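Local coordinates for D-isomer specific 2-hydroxyacid dehydrogenase family protein (Aeromonas salmonicida subsp. salmonicida, PDB 3HG7) that probably acts as an NAD-dependent oxidoreductase of the D-isomer specific 2-hydroxyacid dehydrogenase family, at residues K43-A48 with K59-K64; L68-S73 with V294-R299; G77-L82 with V229-A234; I235-L240 with V256-P261. The protein carries 1 engineered substitution. All blocks are in the same frame, centred on the assembly; numbering follows the deposited sequence.

Interaction 1: K43-A48 with K59-K64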
loop_
_atom_site.group_PDB
_atom_site.type_symbol
_atom_site.label_atom_id
_atom_site.label_comp_id
_atom_site.label_asym_id
_atom_site.label_seq_id
_atom_site.Cartn_x
_atom_site.Cartn_y
_atom_site.Cartn_z
ATOM N N LYS A 43 19.788 -23.993 -2.656
ATOM C CA LYS A 43 19.785 -25.375 -3.008
ATOM C C LYS A 43 18.489 -25.820 -3.646
ATOM O O LYS A 43 18.462 -26.855 -4.310
ATOM C CB LYS A 43 20.070 -26.247 -1.780
ATOM C CG LYS A 43 21.309 -25.801 -1.013
ATOM C CD LYS A 43 21.663 -26.774 0.085
ATOM C CE LYS A 43 22.942 -26.332 0.776
ATOM N NZ LYS A 43 22.777 -26.420 2.255
ATOM N N LEU A 44 17.424 -25.056 -3.437
ATOM C CA LEU A 44 16.085 -25.529 -3.787
ATOM C C LEU A 44 15.426 -24.804 -4.938
ATOM O O LEU A 44 14.559 -25.378 -5.581
ATOM C CB LEU A 44 15.149 -25.472 -2.572
ATOM C CG LEU A 44 15.560 -26.319 -1.360
ATOM C CD1 LEU A 44 14.619 -26.000 -0.228
ATOM C CD2 LEU A 44 15.480 -27.806 -1.713
ATOM N N ILE A 45 15.834 -23.575 -5.221
ATOM C CA ILE A 45 15.034 -22.747 -6.128
ATOM C C ILE A 45 15.061 -23.266 -7.562
ATOM O O ILE A 45 14.062 -23.140 -8.294
ATOM C CB ILE A 45 15.419 -21.265 -6.086
ATOM C CG1 ILE A 45 14.450 -20.475 -6.972
ATOM C CG2 ILE A 45 16.902 -21.077 -6.488
ATOM C CD1 ILE A 45 14.049 -19.184 -6.481
ATOM N N GLY A 46 16.186 -23.879 -7.951
ATOM C CA GLY A 46 16.278 -24.452 -9.297
ATOM C C GLY A 46 15.263 -25.550 -9.536
ATOM O O GLY A 46 14.967 -25.866 -10.693
ATOM N N GLU A 47 14.750 -26.135 -8.451
ATOM C CA GLU A 47 13.727 -27.164 -8.534
ATOM C C GLU A 47 12.266 -26.695 -8.560
ATOM O O GLU A 47 11.370 -27.510 -8.789
ATOM C CB GLU A 47 13.910 -28.168 -7.418
ATOM C CG GLU A 47 15.173 -28.989 -7.631
ATOM C CD GLU A 47 15.454 -29.899 -6.473
ATOM O OE1 GLU A 47 16.488 -29.688 -5.789
ATOM O OE2 GLU A 47 14.623 -30.804 -6.224
ATOM N N ALA A 48 12.044 -25.403 -8.354
ATOM C CA ALA A 48 10.677 -24.874 -8.172
ATOM C C ALA A 48 10.039 -24.503 -9.498
ATOM O O ALA A 48 10.558 -23.648 -10.241
ATOM C CB ALA A 48 10.711 -23.665 -7.265
ATOM N N LYS A 59 14.463 -12.057 -5.375
ATOM C CA LYS A 59 15.311 -11.351 -6.349
ATOM C C LYS A 59 16.757 -11.847 -6.516
ATOM O O LYS A 59 17.185 -12.044 -7.665
ATOM C CB LYS A 59 15.265 -9.817 -6.160
ATOM C CG LYS A 59 16.035 -9.046 -7.253
ATOM C CD LYS A 59 15.933 -7.523 -7.112
ATOM C CE LYS A 59 16.431 -6.839 -8.381
ATOM N NZ LYS A 59 16.018 -5.387 -8.422
ATOM N N PRO A 60 17.503 -12.066 -5.397
ATOM C CA PRO A 60 18.875 -12.597 -5.491
ATOM C C PRO A 60 18.963 -14.067 -5.924
ATOM O O PRO A 60 20.046 -14.545 -6.257
ATOM C CB PRO A 60 19.411 -12.464 -4.054
ATOM C CG PRO A 60 18.202 -12.311 -3.193
ATOM C CD PRO A 60 17.219 -11.584 -4.031
ATOM N N LEU A 61 17.841 -14.777 -5.906
ATOM C CA LEU A 61 17.829 -16.201 -6.251
ATOM C C LEU A 61 17.281 -16.422 -7.667
ATOM O O LEU A 61 17.409 -17.522 -8.220
ATOM C CB LEU A 61 16.983 -16.970 -5.217
ATOM C CG LEU A 61 17.585 -17.049 -3.802
ATOM C CD1 LEU A 61 16.571 -17.288 -2.722
ATOM C CD2 LEU A 61 18.586 -18.171 -3.784
ATOM N N LEU A 62 16.700 -15.389 -8.268
ATOM C CA LEU A 62 15.904 -15.577 -9.495
ATOM C C LEU A 62 16.687 -16.128 -10.681
ATOM O O LEU A 62 16.133 -16.916 -11.454
ATOM C CB LEU A 62 15.165 -14.305 -9.932
ATOM C CG LEU A 62 13.731 -14.171 -9.443
ATOM C CD1 LEU A 62 13.122 -12.911 -10.025
ATOM C CD2 LEU A 62 12.896 -15.368 -9.824
ATOM N N ALA A 63 17.958 -15.724 -10.836
ATOM C CA ALA A 63 18.772 -16.267 -11.955
ATOM C C ALA A 63 18.936 -17.775 -11.887
ATOM O O ALA A 63 19.186 -18.399 -12.918
ATOM C CB ALA A 63 20.146 -15.599 -12.044
ATOM N N LYS A 64 18.784 -18.369 -10.699
ATOM C CA LYS A 64 18.855 -19.844 -10.517
ATOM C C LYS A 64 17.517 -20.583 -10.725
ATOM O O LYS A 64 17.495 -21.837 -10.779
ATOM C CB LYS A 64 19.367 -20.181 -9.109
ATOM C CG LYS A 64 20.819 -19.746 -8.891
ATOM C CD LYS A 64 21.385 -20.300 -7.612
ATOM C CE LYS A 64 22.880 -19.986 -7.504
ATOM N NZ LYS A 64 23.464 -20.418 -6.183
#

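Interaction 2: L68-S73 with V294-R299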
loop_
_atom_site.group_PDB
_atom_site.type_symbol
_atom_site.label_atom_id
_atom_site.label_comp_id
_atom_site.label_asym_id
_atom_site.label_seq_id
_atom_site.Cartn_x
_atom_site.Cartn_y
_atom_site.Cartn_z
ATOM N N LEU A 68 11.269 -22.180 -13.215
ATOM C CA LEU A 68 10.166 -21.342 -12.742
ATOM C C LEU A 68 9.202 -20.923 -13.858
ATOM O O LEU A 68 9.646 -20.386 -14.878
ATOM C CB LEU A 68 10.710 -20.091 -12.035
ATOM C CG LEU A 68 9.646 -19.126 -11.481
ATOM C CD1 LEU A 68 8.849 -19.790 -10.357
ATOM C CD2 LEU A 68 10.280 -17.865 -10.974
ATOM N N SER A 69 7.917 -21.201 -13.636
ATOM C CA SER A 69 6.801 -20.909 -14.523
ATOM C C SER A 69 5.895 -19.808 -13.992
ATOM O O SER A 69 5.340 -18.988 -14.768
ATOM C CB SER A 69 5.958 -22.187 -14.659
ATOM O OG SER A 69 6.676 -23.105 -15.465
ATOM N N TRP A 70 5.678 -19.837 -12.677
ATOM C CA TRP A 70 4.780 -18.879 -12.003
ATOM C C TRP A 70 5.263 -18.501 -10.583
ATOM O O TRP A 70 5.531 -19.349 -9.728
ATOM C CB TRP A 70 3.346 -19.399 -11.987
ATOM C CG TRP A 70 2.419 -18.623 -11.126
ATOM C CD1 TRP A 70 2.314 -17.254 -11.024
ATOM C CD2 TRP A 70 1.479 -19.168 -10.206
ATOM N NE1 TRP A 70 1.367 -16.935 -10.098
ATOM C CE2 TRP A 70 0.849 -18.090 -9.568
ATOM C CE3 TRP A 70 1.132 -20.475 -9.836
ATOM C CZ2 TRP A 70 -0.127 -18.268 -8.570
ATOM C CZ3 TRP A 70 0.161 -20.657 -8.860
ATOM C CH2 TRP A 70 -0.468 -19.553 -8.244
ATOM N N PHE A 71 5.380 -17.197 -10.376
ATOM C CA PHE A 71 5.797 -16.605 -9.081
ATOM C C PHE A 71 4.624 -15.769 -8.592
ATOM O O PHE A 71 4.220 -14.792 -9.228
ATOM C CB PHE A 71 7.014 -15.719 -9.351
ATOM C CG PHE A 71 7.577 -14.996 -8.144
ATOM C CD1 PHE A 71 6.983 -15.058 -6.898
ATOM C CD2 PHE A 71 8.679 -14.177 -8.319
ATOM C CE1 PHE A 71 7.518 -14.311 -5.792
ATOM C CE2 PHE A 71 9.213 -13.448 -7.245
ATOM C CZ PHE A 71 8.606 -13.522 -5.989
ATOM N N GLN A 72 4.047 -16.193 -7.482
ATOM C CA GLN A 72 3.048 -15.411 -6.763
ATOM C C GLN A 72 3.775 -14.591 -5.693
ATOM O O GLN A 72 4.294 -15.168 -4.707
ATOM C CB GLN A 72 2.038 -16.317 -6.076
ATOM C CG GLN A 72 1.009 -15.557 -5.189
ATOM C CD GLN A 72 0.088 -14.681 -6.002
ATOM O OE1 GLN A 72 -0.623 -15.161 -6.914
ATOM N NE2 GLN A 72 0.095 -13.375 -5.700
ATOM N N SER A 73 3.829 -13.282 -5.905
ATOM C CA SER A 73 4.330 -12.336 -4.879
ATOM C C SER A 73 3.343 -12.231 -3.714
ATOM O O SER A 73 2.137 -12.281 -3.906
ATOM C CB SER A 73 4.582 -10.945 -5.470
ATOM O OG SER A 73 4.857 -9.993 -4.430
ATOM N N VAL A 294 -4.280 -20.189 -4.034
ATOM C CA VAL A 294 -5.013 -21.400 -4.420
ATOM C C VAL A 294 -5.976 -21.167 -5.604
ATOM O O VAL A 294 -6.084 -22.029 -6.473
ATOM C CB VAL A 294 -5.722 -22.031 -3.188
ATOM C CG1 VAL A 294 -6.737 -23.099 -3.598
ATOM C CG2 VAL A 294 -4.678 -22.580 -2.231
ATOM N N ARG A 295 -6.638 -20.010 -5.666
ATOM C CA ARG A 295 -7.519 -19.718 -6.816
ATOM C C ARG A 295 -6.680 -19.596 -8.097
ATOM O O ARG A 295 -7.045 -20.128 -9.137
ATOM C CB ARG A 295 -8.412 -18.467 -6.585
ATOM C CG ARG A 295 -9.512 -18.628 -5.530
ATOM C CD ARG A 295 -10.495 -17.419 -5.499
ATOM N NE ARG A 295 -9.830 -16.154 -5.825
ATOM C CZ ARG A 295 -9.604 -15.163 -4.962
ATOM N NH1 ARG A 295 -8.972 -14.065 -5.370
ATOM N NH2 ARG A 295 -10.001 -15.267 -3.699
ATOM N N ASN A 296 -5.540 -18.909 -8.000
ATOM C CA ASN A 296 -4.619 -18.794 -9.127
ATOM C C ASN A 296 -4.002 -20.133 -9.509
ATOM O O ASN A 296 -3.774 -20.397 -10.686
ATOM C CB ASN A 296 -3.526 -17.757 -8.838
ATOM C CG ASN A 296 -3.841 -16.374 -9.432
ATOM O OD1 ASN A 296 -4.701 -16.222 -10.318
ATOM N ND2 ASN A 296 -3.107 -15.370 -8.972
ATOM N N TYR A 297 -3.755 -20.988 -8.523
ATOM C CA TYR A 297 -3.201 -22.320 -8.793
ATOM C C TYR A 297 -4.156 -23.146 -9.663
ATOM O O TYR A 297 -3.741 -23.754 -10.655
ATOM C CB TYR A 297 -2.871 -23.051 -7.484
ATOM C CG TYR A 297 -2.336 -24.445 -7.706
ATOM C CD1 TYR A 297 -1.006 -24.650 -8.041
ATOM C CD2 TYR A 297 -3.155 -25.557 -7.550
ATOM C CE1 TYR A 297 -0.518 -25.932 -8.244
ATOM C CE2 TYR A 297 -2.688 -26.833 -7.745
ATOM C CZ TYR A 297 -1.370 -27.022 -8.105
ATOM O OH TYR A 297 -0.875 -28.294 -8.309
ATOM N N ILE A 298 -5.434 -23.150 -9.297
ATOM C CA ILE A 298 -6.466 -23.810 -10.132
ATOM C C ILE A 298 -6.483 -23.320 -11.587
ATOM O O ILE A 298 -6.582 -24.135 -12.505
ATOM C CB ILE A 298 -7.887 -23.678 -9.535
ATOM C CG1 ILE A 298 -7.957 -24.197 -8.097
ATOM C CG2 ILE A 298 -8.935 -24.382 -10.444
ATOM C CD1 ILE A 298 -7.423 -25.590 -7.873
ATOM N N ARG A 299 -6.386 -22.009 -11.799
ATOM C CA ARG A 299 -6.312 -21.456 -13.163
ATOM C C ARG A 299 -5.008 -21.889 -13.836
ATOM O O ARG A 299 -4.992 -22.376 -14.973
ATOM C CB ARG A 299 -6.406 -19.921 -13.133
ATOM C CG ARG A 299 -7.754 -19.312 -12.683
ATOM C CD ARG A 299 -7.489 -17.953 -12.045
ATOM N NE ARG A 299 -8.700 -17.274 -11.570
ATOM C CZ ARG A 299 -8.744 -16.432 -10.539
ATOM N NH1 ARG A 299 -7.647 -16.147 -9.830
ATOM N NH2 ARG A 299 -9.900 -15.871 -10.193
#

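Interaction 3: G77-L82 with V229-A234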
loop_
_atom_site.group_PDB
_atom_site.type_symbol
_atom_site.label_atom_id
_atom_site.label_comp_id
_atom_site.label_asym_id
_atom_site.label_seq_id
_atom_site.Cartn_x
_atom_site.Cartn_y
_atom_site.Cartn_z
ATOM N N GLY A 77 3.525 -4.681 -4.095
ATOM C CA GLY A 77 4.600 -3.999 -4.820
ATOM C C GLY A 77 5.637 -4.988 -5.344
ATOM O O GLY A 77 6.171 -5.781 -4.570
ATOM N N VAL A 78 5.949 -4.918 -6.633
ATOM C CA VAL A 78 6.869 -5.895 -7.263
ATOM C C VAL A 78 7.925 -5.166 -8.071
ATOM O O VAL A 78 8.621 -5.765 -8.877
ATOM C CB VAL A 78 6.137 -6.944 -8.177
ATOM C CG1 VAL A 78 5.241 -7.876 -7.342
ATOM C CG2 VAL A 78 5.350 -6.251 -9.322
ATOM N N ASP A 79 8.050 -3.851 -7.853
ATOM C CA ASP A 79 8.967 -3.068 -8.680
ATOM C C ASP A 79 10.383 -3.574 -8.761
ATOM O O ASP A 79 11.032 -3.431 -9.791
ATOM C CB ASP A 79 8.942 -1.588 -8.301
ATOM C CG ASP A 79 7.713 -0.911 -8.797
ATOM O OD1 ASP A 79 6.663 -1.050 -8.136
ATOM O OD2 ASP A 79 7.788 -0.264 -9.865
ATOM N N VAL A 80 10.874 -4.198 -7.700
ATOM C CA VAL A 80 12.236 -4.699 -7.728
ATOM C C VAL A 80 12.424 -5.824 -8.761
ATOM O O VAL A 80 13.544 -6.120 -9.162
ATOM C CB VAL A 80 12.731 -5.134 -6.325
ATOM C CG1 VAL A 80 12.688 -3.935 -5.334
ATOM C CG2 VAL A 80 11.930 -6.344 -5.804
ATOM N N LEU A 81 11.316 -6.424 -9.196
ATOM C CA LEU A 81 11.341 -7.516 -10.181
ATOM C C LEU A 81 11.196 -7.039 -11.634
ATOM O O LEU A 81 11.297 -7.842 -12.572
ATOM C CB LEU A 81 10.274 -8.567 -9.842
ATOM C CG LEU A 81 10.255 -9.108 -8.406
ATOM C CD1 LEU A 81 9.029 -9.972 -8.203
ATOM C CD2 LEU A 81 11.531 -9.919 -8.118
ATOM N N LEU A 82 10.978 -5.734 -11.817
ATOM C CA LEU A 82 10.860 -5.153 -13.152
ATOM C C LEU A 82 12.210 -4.633 -13.638
ATOM O O LEU A 82 12.333 -4.130 -14.763
ATOM C CB LEU A 82 9.816 -4.030 -13.176
ATOM C CG LEU A 82 8.466 -4.281 -12.497
ATOM C CD1 LEU A 82 7.631 -3.019 -12.534
ATOM C CD2 LEU A 82 7.706 -5.459 -13.096
ATOM N N VAL A 229 -0.230 6.699 1.086
ATOM C CA VAL A 229 -0.126 5.265 1.296
ATOM C C VAL A 229 0.101 4.507 -0.032
ATOM O O VAL A 229 0.054 3.277 -0.056
ATOM C CB VAL A 229 -1.394 4.748 1.948
ATOM C CG1 VAL A 229 -1.544 5.310 3.369
ATOM C CG2 VAL A 229 -2.587 5.183 1.113
ATOM N N GLY A 230 0.316 5.243 -1.128
ATOM C CA GLY A 230 0.626 4.642 -2.433
ATOM C C GLY A 230 2.104 4.320 -2.588
ATOM O O GLY A 230 2.549 3.239 -2.211
ATOM N N ARG A 231 2.875 5.250 -3.148
ATOM C CA ARG A 231 4.336 5.086 -3.213
ATOM C C ARG A 231 4.986 6.401 -2.838
ATOM O O ARG A 231 4.419 7.462 -3.093
ATOM C CB ARG A 231 4.813 4.652 -4.614
ATOM C CG ARG A 231 3.972 3.573 -5.325
ATOM C CD ARG A 231 4.178 2.148 -4.768
ATOM N NE ARG A 231 5.586 1.749 -4.678
ATOM C CZ ARG A 231 6.353 1.393 -5.711
ATOM N NH1 ARG A 231 5.871 1.392 -6.956
ATOM N NH2 ARG A 231 7.619 1.044 -5.503
ATOM N N GLY A 232 6.181 6.338 -2.260
ATOM C CA GLY A 232 6.909 7.535 -1.863
ATOM C C GLY A 232 6.945 8.594 -2.950
ATOM O O GLY A 232 6.993 9.793 -2.665
ATOM N N ASN A 233 6.912 8.120 -4.193
ATOM C CA ASN A 233 7.019 8.928 -5.412
ATOM C C ASN A 233 6.024 10.052 -5.639
ATOM O O ASN A 233 6.307 10.988 -6.409
ATOM C CB ASN A 233 6.975 8.002 -6.632
ATOM C CG ASN A 233 8.339 7.564 -7.059
ATOM O OD1 ASN A 233 8.489 6.765 -7.991
ATOM N ND2 ASN A 233 9.364 8.092 -6.385
ATOM N N ALA A 234 4.854 9.941 -5.014
ATOM C CA ALA A 234 3.795 10.916 -5.188
ATOM C C ALA A 234 4.205 12.272 -4.627
ATOM O O ALA A 234 3.675 13.314 -5.033
ATOM C CB ALA A 234 2.520 10.431 -4.535
#

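Interaction 4: I235-L240 with V256-P261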
loop_
_atom_site.group_PDB
_atom_site.type_symbol
_atom_site.label_atom_id
_atom_site.label_comp_id
_atom_site.label_asym_id
_atom_site.label_seq_id
_atom_site.Cartn_x
_atom_site.Cartn_y
_atom_site.Cartn_z
ATOM N N ILE A 235 5.174 12.253 -3.717
ATOM C CA ILE A 235 5.508 13.431 -2.934
ATOM C C ILE A 235 6.985 13.776 -3.042
ATOM O O ILE A 235 7.844 12.933 -2.809
ATOM C CB ILE A 235 5.136 13.235 -1.423
ATOM C CG1 ILE A 235 3.620 13.072 -1.253
ATOM C CG2 ILE A 235 5.650 14.395 -0.566
ATOM C CD1 ILE A 235 3.192 12.529 0.111
ATOM N N ASN A 236 7.273 15.026 -3.395
ATOM C CA ASN A 236 8.624 15.537 -3.226
ATOM C C ASN A 236 8.779 15.885 -1.764
ATOM O O ASN A 236 8.126 16.806 -1.259
ATOM C CB ASN A 236 8.913 16.752 -4.114
ATOM C CG ASN A 236 10.258 17.396 -3.795
ATOM O OD1 ASN A 236 10.411 18.055 -2.771
ATOM N ND2 ASN A 236 11.235 17.205 -4.672
ATOM N N GLU A 237 9.646 15.140 -1.092
ATOM C CA GLU A 237 9.733 15.193 0.362
ATOM C C GLU A 237 10.269 16.531 0.870
ATOM O O GLU A 237 9.780 17.057 1.880
ATOM C CB GLU A 237 10.496 13.972 0.906
ATOM C CG GLU A 237 9.662 12.679 0.732
ATOM C CD GLU A 237 10.369 11.379 1.111
ATOM O OE1 GLU A 237 11.563 11.402 1.501
ATOM O OE2 GLU A 237 9.701 10.320 1.014
ATOM N N GLY A 238 11.235 17.089 0.139
ATOM C CA GLY A 238 11.848 18.382 0.491
ATOM C C GLY A 238 10.819 19.490 0.557
ATOM O O GLY A 238 10.858 20.366 1.427
ATOM N N ASP A 239 9.856 19.420 -0.346
ATOM C CA ASP A 239 8.862 20.459 -0.436
ATOM C C ASP A 239 7.601 20.207 0.422
ATOM O O ASP A 239 6.913 21.151 0.810
ATOM C CB ASP A 239 8.570 20.697 -1.895
ATOM C CG ASP A 239 9.840 21.049 -2.690
ATOM O OD1 ASP A 239 10.128 20.364 -3.684
ATOM O OD2 ASP A 239 10.557 21.995 -2.307
ATOM N N LEU A 240 7.326 18.937 0.729
ATOM C CA LEU A 240 6.356 18.570 1.781
ATOM C C LEU A 240 6.795 19.146 3.117
ATOM O O LEU A 240 5.987 19.696 3.855
ATOM C CB LEU A 240 6.230 17.045 1.908
ATOM C CG LEU A 240 5.593 16.534 3.219
ATOM C CD1 LEU A 240 4.159 17.003 3.375
ATOM C CD2 LEU A 240 5.674 15.031 3.364
ATOM N N VAL A 256 4.686 5.503 3.275
ATOM C CA VAL A 256 5.624 5.142 2.186
ATOM C C VAL A 256 6.557 6.300 1.863
ATOM O O VAL A 256 6.236 7.465 2.112
ATOM C CB VAL A 256 4.884 4.700 0.927
ATOM C CG1 VAL A 256 4.163 3.388 1.181
ATOM C CG2 VAL A 256 3.913 5.812 0.427
ATOM N N PHE A 257 7.732 5.971 1.327
ATOM C CA PHE A 257 8.801 6.951 1.240
ATOM C C PHE A 257 9.648 6.747 -0.004
ATOM O O PHE A 257 9.690 5.639 -0.546
ATOM C CB PHE A 257 9.649 6.893 2.506
ATOM C CG PHE A 257 8.852 7.164 3.748
ATOM C CD1 PHE A 257 8.600 8.483 4.151
ATOM C CD2 PHE A 257 8.293 6.111 4.477
ATOM C CE1 PHE A 257 7.834 8.745 5.282
ATOM C CE2 PHE A 257 7.514 6.364 5.595
ATOM C CZ PHE A 257 7.297 7.685 6.002
ATOM N N GLU A 258 10.293 7.829 -0.443
ATOM C CA GLU A 258 11.247 7.789 -1.569
ATOM C C GLU A 258 12.351 6.747 -1.319
ATOM O O GLU A 258 12.809 6.080 -2.253
ATOM C CB GLU A 258 11.856 9.188 -1.790
ATOM C CG GLU A 258 11.842 9.686 -3.239
ATOM C CD GLU A 258 11.323 11.129 -3.366
ATOM O OE1 GLU A 258 11.875 12.044 -2.709
ATOM O OE2 GLU A 258 10.354 11.339 -4.130
ATOM N N GLN A 259 12.773 6.620 -0.058
ATOM C CA GLN A 259 13.725 5.579 0.360
ATOM C C GLN A 259 13.196 4.805 1.587
ATOM O O GLN A 259 12.865 5.412 2.607
ATOM C CB GLN A 259 15.094 6.206 0.672
ATOM C CG GLN A 259 16.122 5.273 1.340
ATOM C CD GLN A 259 16.942 4.440 0.351
ATOM O OE1 GLN A 259 17.581 4.978 -0.559
ATOM N NE2 GLN A 259 16.941 3.120 0.544
ATOM N N GLU A 260 13.114 3.481 1.481
ATOM C CA GLU A 260 12.785 2.632 2.648
ATOM C C GLU A 260 13.710 1.431 2.876
ATOM O O GLU A 260 14.134 0.778 1.915
ATOM C CB GLU A 260 11.319 2.196 2.670
ATOM C CG GLU A 260 10.618 2.189 1.353
ATOM C CD GLU A 260 9.115 2.126 1.518
ATOM O OE1 GLU A 260 8.434 3.170 1.368
ATOM O OE2 GLU A 260 8.615 1.022 1.801
ATOM N N PRO A 261 14.021 1.134 4.153
ATOM C CA PRO A 261 13.551 1.896 5.311
ATOM C C PRO A 261 13.977 3.366 5.246
ATOM O O PRO A 261 15.038 3.688 4.685
ATOM C CB PRO A 261 14.213 1.196 6.504
ATOM C CG PRO A 261 15.169 0.205 5.930
ATOM C CD PRO A 261 14.706 -0.101 4.552
HETATM O O HOH W 1 12.570 8.842 1.430
#

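Interaction 1: K43-A48 with K59-K64
Ile45 meets two residues of 59-64 through two different methyl groups. Its CG2 lies 3.7 Å from Lys64 CB, and the two side chains cross at about a right angle. Its CD1 comes within 3.9 Å of Leu61 CB. The first torsion (chi1 -175°) sends CG1 and CG2 out on separate branches, CG2 facing the root of Lys64, and chi2 (142°) then turns CD1 onto Leu61. Next to this apolar pairing the backbones approach each other, with Gly46 CA 3.2 Å from Lys64 O and an angle of 130° at the hydrogen, a CA-H...O contact.

One shell out, short turns fix the touching residues: Ala48 N donates to Ile45 O at 3.0 Å, and Lys64 N to Leu61 O at the same length. Ile45 also packs on Leu9 of strand 6-11 and on Ala65, and Leu61 on Leu11 and on Ala41 of helix 38-44. The Lys64 chain extends away from 43-48 beyond CG, and its NZ forms a salt bridge with Glu42.

No hydrogen bond crosses between the segments, so the 202 Å² buried between them is mainly apolar contact, with one CA-H...O contact at the backbone and the lysine charge spent elsewhere.

Interaction 2: L68-S73 with V294-R299
Trp70 spans the gap from strand 70-73 to Asn296 and Tyr297 of the helix. Its CB points toward the helix, and with CG anti to the backbone N (chi1 170°) the indole is carried outward from the sheet. On the five-membered ring, NE1 is hydrogen-bonded to Thr93 OG1, which helps set the rotation of the ring. On the six-membered ring, CZ2 approaches Asn296 CB at 3.4 Å, coming at a slant to the indole plane. CH2, at the far tip, lies 3.6 Å from Tyr297 N, and CZ3 is 4.1 Å from Tyr297 CB, near the plane of the tyrosine ring and at its edge. The indole and the Asn296 amide stand almost perpendicular.

A polar bridge runs beside this packing. Asn296 ND2 donates to Gln72 OE1 at 3.2 Å with an N-H...O angle of 159°; the donor lies in the carbonyl plane and the two amides are nearly coplanar. Both side chains are buried and bonded at each end: Gln72 OE1 also bonds Thr93 OG1, and Gln72 NE2 donates to Ser73 O at 2.9 Å and is also hydrogen-bonded to Asn94 O. Asn296 OD1 accepts from Asp307 N and, well above its carbonyl plane, from Arg299 NH1 at 3.0 Å.

The helix segment runs nearly antiparallel to the strand (163°), their axes 10.6 Å apart. Helix 286-301 thus lies against the five-stranded parallel sheet, where strand 70-73 sits between 50-53 and 91-93; Phe293 and Phe300 of that helix also meet the Trp70 ring.

Interaction 3: G77-L82 with V229-A234
Arg231 and Asp79 make the whole contact between 77-82 and 229-234, a salt bridge that buries just 90 Å² in all. The second segment starts at Val229, whose side chain packs on Met103 and Tyr106 of helix 100-115. Gly230 follows, its N hydrogen-bonded to Asn228 OD1.

At Arg231 the chain sends its side chain across. The aliphatic part is folded rather than extended, bent at chi2 (-75°) and again at chi3 (-51°), before the guanidinium meets the aspartate. Arg231 NH1 lies 2.8 Å from Asp79 OD1, but the N-H...O angle of 117° makes the hydrogen bond weak, so the pairing probably rests more on charge than on a directed bond. Arg231 NH2 stays 3.5 Å from Asp79 OD1, and Asp79 OD2 is 3.9 Å from Arg231 NH1: a lopsided, one-oxygen pairing rather than a two-pronged one. Arg231 O accepts from Asn228 ND2 and, at 3.2 Å, from Ala234 N. That last bond closes the 3-10 turn 232-234, in which Asn233 and Ala234 also form backbone bonds to His210 and Phe212, respectively.

A glycerol, probably from the crystallisation liquor, lies about 5 Å from the Arg231 side chain and may mark a pocket. The bridge joins the loop after strand 70-73 of one domain to the loop after strand 225-228 of the Rossmann domain, across the interdomain cleft typical of this two-domain dehydrogenase family.

Interaction 4: I235-L240 with V256-P261
Glu237 and Glu258 oppose each other with their CA atoms 7.8 Å apart, where the first turn of helix 237-245 faces the loop that leaves strand 251-254. The Glu237 side chain does most of the reaching: CG lies anti to the carbonyl carbon (chi1 -70°) and the rest is extended, so the carboxylate arrives at the loop backbone. Glu237 OE2 accepts from Glu258 N at 2.9 Å with an N-H...O angle of 175°, the donor 38° out of the carboxylate plane. Glu237 OE1 takes a hydrogen bond from water 1 at 2.8 Å, and that water accepts from Gln259 N at 2.7 Å, so one carboxylate serves two consecutive amides, one directly and one through the water. Glu237 OE2 also lies at the edge of the Phe257 ring, near its plane and 3.8 Å from Phe257 CD1.

Helix 237-245 is the connection of a beta-alpha-beta crossover between neighbouring parallel strands 225-228 and 251-254 of the Rossmann sheet. Asn236 is its N-cap, its OD1 accepting from Asp239 N at 2.8 Å.

Glu258 runs past Glu237 in the opposite direction. Glu237 OE1 and Glu258 OE1 are 4.3 Å apart. Glu258 OE2 lies 3.3 Å from Ile235 O, acceptor against acceptor; such surroundings might raise the proton affinity of Glu258, although OE2 has a weak hydrogen bond with His210 NE2. Further along the loop, just before the cis peptide to Pro261, Glu260 accepts from Phe257 N through OE1, while its OE2 is hydrogen-bonded to His279 ND1.

Interactions 1 and 2 belong to the domain built on the five-stranded sheet, interaction 4 to the Rossmann domain, and interaction 3 joins the two. Interaction 2 is fully buried and combines aromatic packing with satisfied amides; interaction 1 is partly buried and mostly apolar; interaction 4, also partly buried, relies on a carboxylate reading backbone amides; interaction 3 is a surface salt bridge. Neighbouring contacts touch. Leu62 of interaction 1 meets Leu68 of interaction 2 and Leu81 of interaction 3, and Phe71 of interaction 2 also packs on Leu81. Val256 of interaction 4 rests against 230-232, whereas interactions 2 and 4, centres about 33 Å apart, do not touch.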